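PDB 6CTZ: gentamicin resistance protein from Enterococcus gallinarum, which probably transfers a phosphate from a guanosine nucleotide to the 2''-hydroxyl of aminoglycosides such as kanamycin and gentamicin, which gives resistance to these antibiotics. Local coordinates for residues P186-G191 against G216-S221; E118-L123 against Y225-L230. The protein carries 2 engineered substitutions. All coordinates share one frame; numbering follows the deposited sequence. Where two conformers were deposited one is given.

Contact 1: residues P186-G191 against G216-S221. With KAN (kanamycin a), chain E.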
ATOM      1  N   PRO A 186      17.387   1.221   6.216  1.00 12.10           N
ATOM      2  CA  PRO A 186      16.199   1.828   5.608  1.00 12.20           C
ATOM      3  C   PRO A 186      16.342   1.983   4.097  1.00 11.14           C
ATOM      4  O   PRO A 186      17.438   2.165   3.555  1.00 12.71           O
ATOM      5  CB  PRO A 186      16.113   3.196   6.297  1.00 14.77           C
ATOM      6  CG  PRO A 186      16.945   3.079   7.534  1.00 16.97           C
ATOM      7  CD  PRO A 186      18.032   2.112   7.198  1.00 12.82           C
ATOM      8  N   ARG A 187      15.205   1.888   3.411  1.00 10.76           N
ATOM      9  CA  ARG A 187      15.143   2.040   1.966  1.00 11.53           C
ATOM     10  C   ARG A 187      13.841   2.741   1.623  1.00 10.26           C
ATOM     11  O   ARG A 187      12.906   2.762   2.426  1.00 10.91           O
ATOM     12  CB  ARG A 187      15.064   0.673   1.268  1.00 13.35           C
ATOM     13  CG  ARG A 187      16.131  -0.319   1.642  1.00 14.81           C
ATOM     14  CD  ARG A 187      17.453   0.042   1.023  1.00 15.74           C
ATOM     15  NE  ARG A 187      18.456  -0.952   1.383  1.00 17.91           N
ATOM     16  CZ  ARG A 187      19.756  -0.822   1.146  1.00 20.03           C
ATOM     17  NH1 ARG A 187      20.209   0.260   0.531  1.00 20.51           N
ATOM     18  NH2 ARG A 187      20.600  -1.777   1.525  1.00 21.92           N
ATOM     19  N   LEU A 188      13.773   3.295   0.413  1.00  9.96           N
ATOM     20  CA  LEU A 188      12.470   3.696  -0.119  1.00  9.84           C
ATOM     21  C   LEU A 188      11.580   2.468  -0.264  1.00  9.91           C
ATOM     22  O   LEU A 188      11.987   1.476  -0.873  1.00 10.53           O
ATOM     23  CB  LEU A 188      12.631   4.348  -1.487  1.00 10.05           C
ATOM     24  CG  LEU A 188      11.305   4.743  -2.166  1.00  9.66           C
ATOM     25  CD1 LEU A 188      10.558   5.801  -1.366  1.00 10.77           C
ATOM     26  CD2 LEU A 188      11.556   5.218  -3.587  1.00 10.67           C
ATOM     27  N   ILE A 189      10.373   2.529   0.310  1.00 10.02           N
ATOM     28  CA  ILE A 189       9.362   1.490   0.127  1.00  9.10           C
ATOM     29  C   ILE A 189       8.105   2.106  -0.473  1.00  9.44           C
ATOM     30  O   ILE A 189       7.826   3.300  -0.307  1.00 10.13           O
ATOM     31  CB  ILE A 189       9.020   0.732   1.432  1.00  9.77           C
ATOM     32  CG1 ILE A 189       8.318   1.626   2.460  1.00 10.68           C
ATOM     33  CG2 ILE A 189      10.274   0.122   2.040  1.00 12.59           C
ATOM     34  CD1 ILE A 189       7.705   0.844   3.610  1.00 12.85           C
ATOM     35  N   HIS A 190       7.328   1.267  -1.170  1.00  8.86           N
ATOM     36  CA  HIS A 190       6.023   1.702  -1.664  1.00  8.58           C
ATOM     37  C   HIS A 190       5.069   1.959  -0.500  1.00  8.69           C
ATOM     38  O   HIS A 190       4.350   2.968  -0.483  1.00 10.07           O
ATOM     39  CB  HIS A 190       5.473   0.643  -2.617  1.00  8.91           C
ATOM     40  CG  HIS A 190       4.100   0.931  -3.141  1.00  8.19           C
ATOM     41  ND1 HIS A 190       2.959   0.705  -2.406  1.00  9.05           N
ATOM     42  CD2 HIS A 190       3.690   1.387  -4.351  1.00  8.90           C
ATOM     43  CE1 HIS A 190       1.899   1.019  -3.136  1.00  9.07           C
ATOM     44  NE2 HIS A 190       2.315   1.438  -4.320  1.00  9.09           N
ATOM     45  N   GLY A 191       5.077   1.071   0.499  1.00  9.78           N
ATOM     46  CA  GLY A 191       4.342   1.281   1.722  1.00 10.07           C
ATOM     47  C   GLY A 191       2.917   0.775   1.742  1.00 10.21           C
ATOM     48  O   GLY A 191       2.328   0.701   2.826  1.00 11.11           O
ATOM     49  N   GLY A 216       0.991   6.747  -2.030  1.00 10.17           N
ATOM     50  CA  GLY A 216       0.759   7.669  -0.935  1.00 11.07           C
ATOM     51  C   GLY A 216       1.402   7.275   0.379  1.00 10.16           C
ATOM     52  O   GLY A 216       1.640   8.145   1.225  1.00 10.49           O
ATOM     53  N   ASP A 217       1.695   5.990   0.571  1.00 10.09           N
ATOM     54  CA  ASP A 217       2.363   5.521   1.774  1.00 10.15           C
ATOM     55  C   ASP A 217       3.872   5.405   1.601  1.00  9.87           C
ATOM     56  O   ASP A 217       4.537   4.825   2.458  1.00 11.34           O
ATOM     57  CB  ASP A 217       1.756   4.196   2.245  1.00 11.64           C
ATOM     58  CG  ASP A 217       0.385   4.377   2.852  1.00 14.30           C
ATOM     59  OD1 ASP A 217       0.251   5.158   3.824  1.00 17.93           O
ATOM     60  OD2 ASP A 217      -0.564   3.739   2.366  1.00 17.12           O
ATOM     61  N   ALA A 218       4.430   5.947   0.524  1.00  9.78           N
ATOM     62  CA  ALA A 218       5.869   5.841   0.314  1.00  9.90           C
ATOM     63  C   ALA A 218       6.627   6.409   1.507  1.00  9.98           C
ATOM     64  O   ALA A 218       6.271   7.454   2.063  1.00 11.12           O
ATOM     65  CB  ALA A 218       6.288   6.563  -0.967  1.00 11.97           C
ATOM     66  N   ALA A 219       7.673   5.698   1.915  1.00  9.82           N
ATOM     67  CA  ALA A 219       8.395   6.052   3.128  1.00 10.87           C
ATOM     68  C   ALA A 219       9.822   5.543   3.004  1.00 10.50           C
ATOM     69  O   ALA A 219      10.113   4.659   2.197  1.00 10.69           O
ATOM     70  CB  ALA A 219       7.727   5.453   4.370  1.00 12.23           C
ATOM     71  N   ILE A 220      10.716   6.122   3.798  1.00 10.84           N
ATOM     72  CA  ILE A 220      12.035   5.537   4.017  1.00 11.08           C
ATOM     73  C   ILE A 220      11.886   4.666   5.257  1.00 11.88           C
ATOM     74  O   ILE A 220      11.706   5.182   6.367  1.00 12.97           O
ATOM     75  CB  ILE A 220      13.115   6.608   4.216  1.00 12.21           C
ATOM     76  CG1 ILE A 220      13.146   7.574   3.022  1.00 13.20           C
ATOM     77  CG2 ILE A 220      14.466   5.935   4.449  1.00 14.35           C
ATOM     78  CD1 ILE A 220      13.274   6.891   1.688  1.00 13.82           C
ATOM     79  N   SER A 221      11.884   3.352   5.068  1.00 10.55           N
ATOM     80  CA  SER A 221      11.535   2.462   6.169  1.00 10.78           C
ATOM     81  C   SER A 221      12.130   1.081   5.908  1.00 10.86           C
ATOM     82  O   SER A 221      13.052   0.928   5.099  1.00 11.28           O
ATOM     83  CB  SER A 221      10.007   2.420   6.347  1.00 12.86           C
ATOM     84  OG  SER A 221       9.651   1.830   7.583  1.00 15.51           O
TER
HETATM   85  C1  KAN E 404      -7.662  -4.991   5.349  1.00 19.28           C
HETATM   86  C2  KAN E 404      -7.584  -6.081   6.419  1.00 21.22           C
HETATM   87  C3  KAN E 404      -7.889  -7.426   5.793  1.00 23.66           C
HETATM   88  C4  KAN E 404      -9.281  -7.340   5.187  1.00 24.99           C
HETATM   89  C5  KAN E 404      -9.362  -6.222   4.152  1.00 25.25           C
HETATM   90  C6  KAN E 404     -10.776  -6.066   3.600  1.00 28.14           C
HETATM   91  C7  KAN E 404      -4.245  -2.753   1.973  1.00 10.92           C
HETATM   92  C8  KAN E 404      -5.202  -2.017   2.907  1.00 11.34           C
HETATM   93  C9  KAN E 404      -5.699  -2.965   4.003  1.00 13.46           C
HETATM   94  C10 KAN E 404      -6.351  -4.219   3.418  1.00 14.43           C
HETATM   95  C11 KAN E 404      -5.400  -4.906   2.435  1.00 14.60           C
HETATM   96  C12 KAN E 404      -4.942  -3.950   1.340  1.00 12.68           C
HETATM   97  C13 KAN E 404      -5.211   0.172   3.959  1.00 13.67           C
HETATM   98  C14 KAN E 404      -4.484   1.483   3.706  1.00 14.98           C
HETATM   99  C15 KAN E 404      -3.125   1.435   4.411  1.00 16.52           C
HETATM  100  C16 KAN E 404      -3.330   1.146   5.894  1.00 17.65           C
HETATM  101  C17 KAN E 404      -4.151  -0.118   6.063  1.00 18.07           C
HETATM  102  C18 KAN E 404      -4.462  -0.328   7.537  1.00 21.09           C
HETATM  103  N1  KAN E 404     -10.780  -4.953   2.668  1.00 29.41           N
HETATM  104  N2  KAN E 404      -6.027  -6.072   1.821  1.00 17.34           N
HETATM  105  N3  KAN E 404      -3.759  -1.830   0.948  1.00 11.54           N
HETATM  106  N4  KAN E 404      -2.370   2.672   4.252  1.00 19.29           N
HETATM  107  O5  KAN E 404      -8.918  -4.960   4.664  1.00 22.00           O
HETATM  108  O6  KAN E 404      -6.266  -6.089   6.976  1.00 22.82           O
HETATM  109  O7  KAN E 404      -7.849  -8.467   6.775  1.00 25.13           O
HETATM  110  O8  KAN E 404      -9.593  -8.590   4.567  1.00 26.69           O
HETATM  111  O9  KAN E 404      -6.585  -5.200   4.431  1.00 16.85           O
HETATM  112  O10 KAN E 404      -6.678  -2.284   4.805  1.00 15.58           O
HETATM  113  O11 KAN E 404      -4.451  -0.922   3.450  1.00 12.22           O
HETATM  114  O12 KAN E 404      -5.378   0.007   5.364  1.00 16.04           O
HETATM  115  O13 KAN E 404      -4.366   1.661   2.292  1.00 17.45           O
HETATM  116  O14 KAN E 404      -2.078   0.951   6.576  1.00 19.06           O
HETATM  117  O15 KAN E 404      -5.232  -1.525   7.688  0.65 22.46           O
HETATM  118  O   HOH W   1       1.711   3.693  -1.043  1.00 10.42           O

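Contact 2: residues E118-L123 against Y225-L230. With KAN (kanamycin a), chain E.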
ATOM      1  N   GLU A 118      11.707  -7.528  -9.032  1.00 10.61           N
ATOM      2  CA  GLU A 118      12.487  -6.498  -9.711  1.00 11.55           C
ATOM      3  C   GLU A 118      12.041  -5.102  -9.300  1.00 10.70           C
ATOM      4  O   GLU A 118      12.875  -4.219  -9.075  1.00 11.97           O
ATOM      5  CB  GLU A 118      12.371  -6.686 -11.224  1.00 13.73           C
ATOM      6  CG  GLU A 118      13.055  -5.621 -12.059  1.00 18.92           C
ATOM      7  CD  GLU A 118      12.906  -5.877 -13.549  0.47 20.78           C
ATOM      8  OE1 GLU A 118      11.754  -5.930 -14.034  0.49 21.50           O
ATOM      9  OE2 GLU A 118      13.937  -6.048 -14.230  0.46 21.95           O
ATOM     10  N   PHE A 119      10.729  -4.887  -9.191  1.00 10.05           N
ATOM     11  CA  PHE A 119      10.210  -3.590  -8.759  1.00 10.09           C
ATOM     12  C   PHE A 119      10.699  -3.248  -7.353  1.00  9.47           C
ATOM     13  O   PHE A 119      11.161  -2.129  -7.092  1.00 10.19           O
ATOM     14  CB  PHE A 119       8.683  -3.617  -8.812  1.00 10.48           C
ATOM     15  CG  PHE A 119       8.023  -2.396  -8.235  1.00 10.39           C
ATOM     16  CD1 PHE A 119       7.991  -1.203  -8.941  1.00 12.10           C
ATOM     17  CD2 PHE A 119       7.418  -2.444  -6.988  1.00 11.78           C
ATOM     18  CE1 PHE A 119       7.376  -0.082  -8.410  1.00 12.30           C
ATOM     19  CE2 PHE A 119       6.807  -1.319  -6.453  1.00 13.17           C
ATOM     20  CZ  PHE A 119       6.781  -0.140  -7.174  1.00 12.89           C
ATOM     21  N   MET A 120      10.622  -4.213  -6.432  1.00 10.06           N
ATOM     22  CA  MET A 120      11.080  -3.981  -5.066  1.00 11.07           C
ATOM     23  C   MET A 120      12.575  -3.709  -5.041  1.00 10.86           C
ATOM     24  O   MET A 120      13.045  -2.844  -4.291  1.00 12.17           O
ATOM     25  CB  MET A 120      10.708  -5.179  -4.193  1.00 12.47           C
ATOM     26  CG  MET A 120       9.204  -5.364  -4.059  1.00 14.54           C
ATOM     27  SD  MET A 120       8.675  -6.907  -3.273  1.00 19.07           S
ATOM     28  CE  MET A 120       8.637  -6.447  -1.552  1.00 21.31           C
ATOM     29  N   ASN A 121      13.294  -4.471  -5.814  1.00 11.87           N
ATOM     30  CA  ASN A 121      14.690  -4.169  -6.001  0.63 12.69           C
ATOM     31  C   ASN A 121      15.114  -2.684  -6.493  1.00 11.22           C
ATOM     32  O   ASN A 121      15.998  -1.952  -6.025  1.00 12.70           O
ATOM     33  CB  ASN A 121      15.388  -5.191  -6.892  0.63 15.36           C
ATOM     34  CG  ASN A 121      15.678  -6.488  -6.194  0.63 19.33           C
ATOM     35  OD1 ASN A 121      15.524  -6.656  -5.013  0.63 20.34           O
ATOM     36  ND2 ASN A 121      16.130  -7.410  -6.965  0.63 22.25           N
ATOM     37  N   GLU A 122      14.257  -2.275  -7.438  1.00 10.97           N
ATOM     38  CA  GLU A 122      14.442  -0.921  -7.942  1.00 11.75           C
ATOM     39  C   GLU A 122      14.145   0.116  -6.868  1.00 11.55           C
ATOM     40  O   GLU A 122      14.892   1.092  -6.724  1.00 12.89           O
ATOM     41  CB  GLU A 122      13.583  -0.709  -9.183  1.00 13.50           C
ATOM     42  CG  GLU A 122      14.079  -1.519 -10.379  1.00 15.94           C
ATOM     43  CD  GLU A 122      13.025  -1.764 -11.449  1.00 19.00           C
ATOM     44  OE1 GLU A 122      13.384  -2.303 -12.515  1.00 22.59           O
ATOM     45  OE2 GLU A 122      11.845  -1.446 -11.221  1.00 19.67           O
ATOM     46  N   LEU A 123      13.083  -0.084  -6.081  1.00 11.26           N
ATOM     47  CA  LEU A 123      12.821   0.837  -4.976  1.00 11.47           C
ATOM     48  C   LEU A 123      13.978   0.825  -3.989  1.00 12.03           C
ATOM     49  O   LEU A 123      14.420   1.881  -3.518  1.00 12.38           O
ATOM     50  CB  LEU A 123      11.515   0.480  -4.262  1.00 12.33           C
ATOM     51  CG  LEU A 123      10.227   0.658  -5.074  1.00 12.80           C
ATOM     52  CD1 LEU A 123       9.015   0.482  -4.163  1.00 14.86           C
ATOM     53  CD2 LEU A 123      10.190   2.012  -5.760  1.00 14.34           C
ATOM     54  N   TYR A 225       8.832  -4.416   4.982  1.00 11.32           N
ATOM     55  CA  TYR A 225       7.423  -4.056   5.099  1.00 12.18           C
ATOM     56  C   TYR A 225       6.683  -4.212   3.772  1.00 12.44           C
ATOM     57  O   TYR A 225       5.473  -4.467   3.767  1.00 13.16           O
ATOM     58  CB  TYR A 225       7.235  -2.635   5.654  1.00 13.51           C
ATOM     59  CG  TYR A 225       5.791  -2.416   6.000  1.00 14.50           C
ATOM     60  CD1 TYR A 225       5.275  -2.899   7.198  1.00 15.84           C
ATOM     61  CD2 TYR A 225       4.915  -1.791   5.106  1.00 15.19           C
ATOM     62  CE1 TYR A 225       3.938  -2.748   7.517  1.00 16.61           C
ATOM     63  CE2 TYR A 225       3.570  -1.637   5.416  1.00 16.72           C
ATOM     64  CZ  TYR A 225       3.092  -2.113   6.629  1.00 16.67           C
ATOM     65  OH  TYR A 225       1.762  -1.978   6.951  1.00 19.66           O
ATOM     66  N   ASP A 226       7.384  -4.086   2.641  1.00 11.73           N
ATOM     67  CA  ASP A 226       6.687  -4.213   1.362  1.00 12.66           C
ATOM     68  C   ASP A 226       6.269  -5.640   1.057  1.00 12.46           C
ATOM     69  O   ASP A 226       5.656  -5.875   0.012  1.00 13.78           O
ATOM     70  CB  ASP A 226       7.501  -3.607   0.213  1.00 12.75           C
ATOM     71  CG  ASP A 226       7.170  -2.136  -0.045  1.00 10.76           C
ATOM     72  OD1 ASP A 226       6.199  -1.591   0.540  1.00 11.41           O
ATOM     73  OD2 ASP A 226       7.884  -1.532  -0.873  1.00 11.37           O
ATOM     74  N   TYR A 227       6.558  -6.599   1.939  1.00 11.09           N
ATOM     75  CA  TYR A 227       5.989  -7.929   1.798  1.00 10.32           C
ATOM     76  C   TYR A 227       4.645  -8.100   2.501  1.00 10.76           C
ATOM     77  O   TYR A 227       4.011  -9.140   2.307  1.00 11.40           O
ATOM     78  CB  TYR A 227       6.951  -8.980   2.357  1.00 10.63           C
ATOM     79  CG  TYR A 227       8.228  -9.173   1.573  1.00 10.06           C
ATOM     80  CD1 TYR A 227       8.210  -9.740   0.300  1.00 10.62           C
ATOM     81  CD2 TYR A 227       9.462  -8.845   2.128  1.00 10.26           C
ATOM     82  CE1 TYR A 227       9.369  -9.946  -0.408  1.00 11.59           C
ATOM     83  CE2 TYR A 227      10.642  -9.055   1.423  1.00 10.59           C
ATOM     84  CZ  TYR A 227      10.584  -9.600   0.155  1.00 10.68           C
ATOM     85  OH  TYR A 227      11.727  -9.837  -0.569  1.00 13.07           O
ATOM     86  N   VAL A 228       4.192  -7.126   3.306  1.00 10.21           N
ATOM     87  CA  VAL A 228       3.071  -7.376   4.222  1.00  9.97           C
ATOM     88  C   VAL A 228       1.803  -7.790   3.484  1.00  9.94           C
ATOM     89  O   VAL A 228       1.133  -8.750   3.887  1.00 10.70           O
ATOM     90  CB  VAL A 228       2.842  -6.205   5.199  1.00 12.49           C
ATOM     91  CG1 VAL A 228       2.407  -4.937   4.490  1.00 14.10           C
ATOM     92  CG2 VAL A 228       1.806  -6.596   6.257  1.00 15.66           C
ATOM     93  N   TYR A 229       1.444  -7.074   2.408  1.00 10.27           N
ATOM     94  CA  TYR A 229       0.221  -7.406   1.681  1.00  9.88           C
ATOM     95  C   TYR A 229       0.425  -8.484   0.634  1.00 10.41           C
ATOM     96  O   TYR A 229      -0.547  -9.142   0.244  1.00 11.66           O
ATOM     97  CB  TYR A 229      -0.459  -6.155   1.104  1.00 10.03           C
ATOM     98  CG  TYR A 229      -0.759  -5.159   2.199  1.00 10.66           C
ATOM     99  CD1 TYR A 229      -1.646  -5.470   3.225  1.00 11.89           C
ATOM    100  CD2 TYR A 229      -0.132  -3.917   2.227  1.00 12.41           C
ATOM    101  CE1 TYR A 229      -1.889  -4.581   4.255  1.00 11.69           C
ATOM    102  CE2 TYR A 229      -0.376  -3.019   3.254  1.00 13.21           C
ATOM    103  CZ  TYR A 229      -1.251  -3.361   4.267  1.00 11.66           C
ATOM    104  OH  TYR A 229      -1.494  -2.476   5.286  1.00 13.29           O
ATOM    105  N   LEU A 230       1.663  -8.717   0.198  1.00 11.40           N
ATOM    106  CA  LEU A 230       1.926  -9.945  -0.540  1.00 11.16           C
ATOM    107  C   LEU A 230       1.563 -11.155   0.318  1.00 11.18           C
ATOM    108  O   LEU A 230       0.901 -12.090  -0.147  1.00 12.45           O
ATOM    109  CB  LEU A 230       3.391  -9.999  -0.991  1.00 12.86           C
ATOM    110  CG  LEU A 230       3.812  -8.912  -1.985  1.00 15.24           C
ATOM    111  CD1 LEU A 230       5.226  -9.167  -2.492  1.00 16.28           C
ATOM    112  CD2 LEU A 230       2.826  -8.758  -3.136  1.00 18.84           C
TER
HETATM  113  C1  KAN E 404      -7.662  -4.991   5.349  1.00 19.28           C
HETATM  114  C2  KAN E 404      -7.584  -6.081   6.419  1.00 21.22           C
HETATM  115  C3  KAN E 404      -7.889  -7.426   5.793  1.00 23.66           C
HETATM  116  C4  KAN E 404      -9.281  -7.340   5.187  1.00 24.99           C
HETATM  117  C5  KAN E 404      -9.362  -6.222   4.152  1.00 25.25           C
HETATM  118  C6  KAN E 404     -10.776  -6.066   3.600  1.00 28.14           C
HETATM  119  C7  KAN E 404      -4.245  -2.753   1.973  1.00 10.92           C
HETATM  120  C8  KAN E 404      -5.202  -2.017   2.907  1.00 11.34           C
HETATM  121  C9  KAN E 404      -5.699  -2.965   4.003  1.00 13.46           C
HETATM  122  C10 KAN E 404      -6.351  -4.219   3.418  1.00 14.43           C
HETATM  123  C11 KAN E 404      -5.400  -4.906   2.435  1.00 14.60           C
HETATM  124  C12 KAN E 404      -4.942  -3.950   1.340  1.00 12.68           C
HETATM  125  C13 KAN E 404      -5.211   0.172   3.959  1.00 13.67           C
HETATM  126  C14 KAN E 404      -4.484   1.483   3.706  1.00 14.98           C
HETATM  127  C15 KAN E 404      -3.125   1.435   4.411  1.00 16.52           C
HETATM  128  C16 KAN E 404      -3.330   1.146   5.894  1.00 17.65           C
HETATM  129  C17 KAN E 404      -4.151  -0.118   6.063  1.00 18.07           C
HETATM  130  C18 KAN E 404      -4.462  -0.328   7.537  1.00 21.09           C
HETATM  131  N1  KAN E 404     -10.780  -4.953   2.668  1.00 29.41           N
HETATM  132  N2  KAN E 404      -6.027  -6.072   1.821  1.00 17.34           N
HETATM  133  N3  KAN E 404      -3.759  -1.830   0.948  1.00 11.54           N
HETATM  134  N4  KAN E 404      -2.370   2.672   4.252  1.00 19.29           N
HETATM  135  O5  KAN E 404      -8.918  -4.960   4.664  1.00 22.00           O
HETATM  136  O6  KAN E 404      -6.266  -6.089   6.976  1.00 22.82           O
HETATM  137  O7  KAN E 404      -7.849  -8.467   6.775  1.00 25.13           O
HETATM  138  O8  KAN E 404      -9.593  -8.590   4.567  1.00 26.69           O
HETATM  139  O9  KAN E 404      -6.585  -5.200   4.431  1.00 16.85           O
HETATM  140  O10 KAN E 404      -6.678  -2.284   4.805  1.00 15.58           O
HETATM  141  O11 KAN E 404      -4.451  -0.922   3.450  1.00 12.22           O
HETATM  142  O12 KAN E 404      -5.378   0.007   5.364  1.00 16.04           O
HETATM  143  O13 KAN E 404      -4.366   1.661   2.292  1.00 17.45           O
HETATM  144  O14 KAN E 404      -2.078   0.951   6.576  1.00 19.06           O
HETATM  145  O15 KAN E 404      -5.232  -1.525   7.688  0.65 22.46           O

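Contact 1: residues P186-G191 against G216-S221
Ile189 and Ala219 form a hydrogen-bonded pair in a short antiparallel ladder. Ile189 N gives a straight bond of 2.9 Å to Ala219 O. The return bond, Ala219 N to Ile189 O, is longer at 3.3 Å. Arg187 and Ser221 form the next such pair. Between them, Leu188 faces Ile220 as a non-hydrogen-bonded pair.

The side chain of Ile189 lies against the partner strand. Its CB stands beside Ala219 O. CG1 sits between the backbone N and the carbonyl carbon (chi1 67°), which brings it to 3.5 Å from Ala219 O. The tip, CD1, runs on along the same face and ends 3.9 Å from Ser221 CB. On the other face, Ile220 CD1 rests 3.8 Å from Leu188 CA.

The ladder gives way to loop at His190. A water takes over there, 2.8 Å from His190 O and 2.8 Å from Asp217 N, and is hydrogen-bonded to both. Asp217 CB packs on Gly191 O. Its carboxylate turns on to kanamycin, where OD2 accepts a 2.8 Å bond from N4 of the drug. His190-Gly191 begins the HGD sequence characteristic of the catalytic loop in aminoglycoside phosphotransferases, so the ladder joins that loop to the chain following the metal-binding Asp214.

Helices close in on the apolar side. Ile220 packs on helix 128-133. Leu188 touches helices 46-62 and 106-125, and Ala218 meets Leu58 of helix 46-62. The Lys54 amine of that same helix bonds Gly216 O and Ala218 O.

Contact 2: residues E118-L123 against Y225-L230
Met120 reaches Asp226 and Tyr227 through two turns of its side chain. CG is anti to the carbonyl carbon (chi1 -64°), which sends the chain off helix 106-125 towards the opposite segment. The last torsion then bends it (chi3 89°) and swings the methyl CE into the angle between backbone and ring. CE lies 3.4 Å from Asp226 O and 3.5 Å from Asp226 CB. The Met120 and Asp226 side chains run antiparallel, side by side.

The same methyl covers one face of Tyr227. It stands 3.9 Å from the ring centroid, 17° off the normal, a CH-pi contact displaced towards the CD1-CE1 side. Met120 SD sits obliquely to this ring, so the pair is also a Met-aromatic contact. One atom back from the methyl, Met120 SD lies 4.2 Å from Leu230 CD1; the two side chains reach toward each other. Leu123 crosses the aspartate at about a right angle, with CD1 4.0 Å from Asp226 OD2.

Tyr229 turns the other way, into the kanamycin pocket. KAN C7 lies 3.7 Å above the centre of its ring, while Val228 CG1 covers the opposite face. Tyr229 OH is held by Asp265.

The contact is made by van der Waals packing, in which the Met120 methyl meets a carbonyl oxygen, the CB of an aspartate and a tyrosine face. The polar ends find partners beyond it: Tyr227 OH bonds Glu248, and the Asp226 carboxylate is held by two backbone N-H groups of residues 186-191. This use of a buried aspartate resembles that of the helix F aspartate in protein kinases. Two N-H donors would probably stabilise the carboxylate as an anion, while Leu123 and Met120 pack beside it.

Asp226 joins the two contacts, whose centres are about 10 Å apart. Its OD2 accepts from His190 N at 2.9 Å and its OD1 from Gly191 N at 2.9 Å. Leu123 CD1 of contact 2 also packs 3.5 Å from His190 N. Asp226 thus ties residues 225-230 to the start of the loop that follows strand 187-189. By gripping the backbone just before Asp192 it probably helps to place that residue. Both contacts touch kanamycin, contact 1 through the Asp217 carboxylate and contact 2 through the Tyr229 ring. Between nearest atoms, the Asp217 side chain is about 4 Å from a bound magnesium ion and about 6 Å from GDP; that of Asp226 is about 12 Å from magnesium.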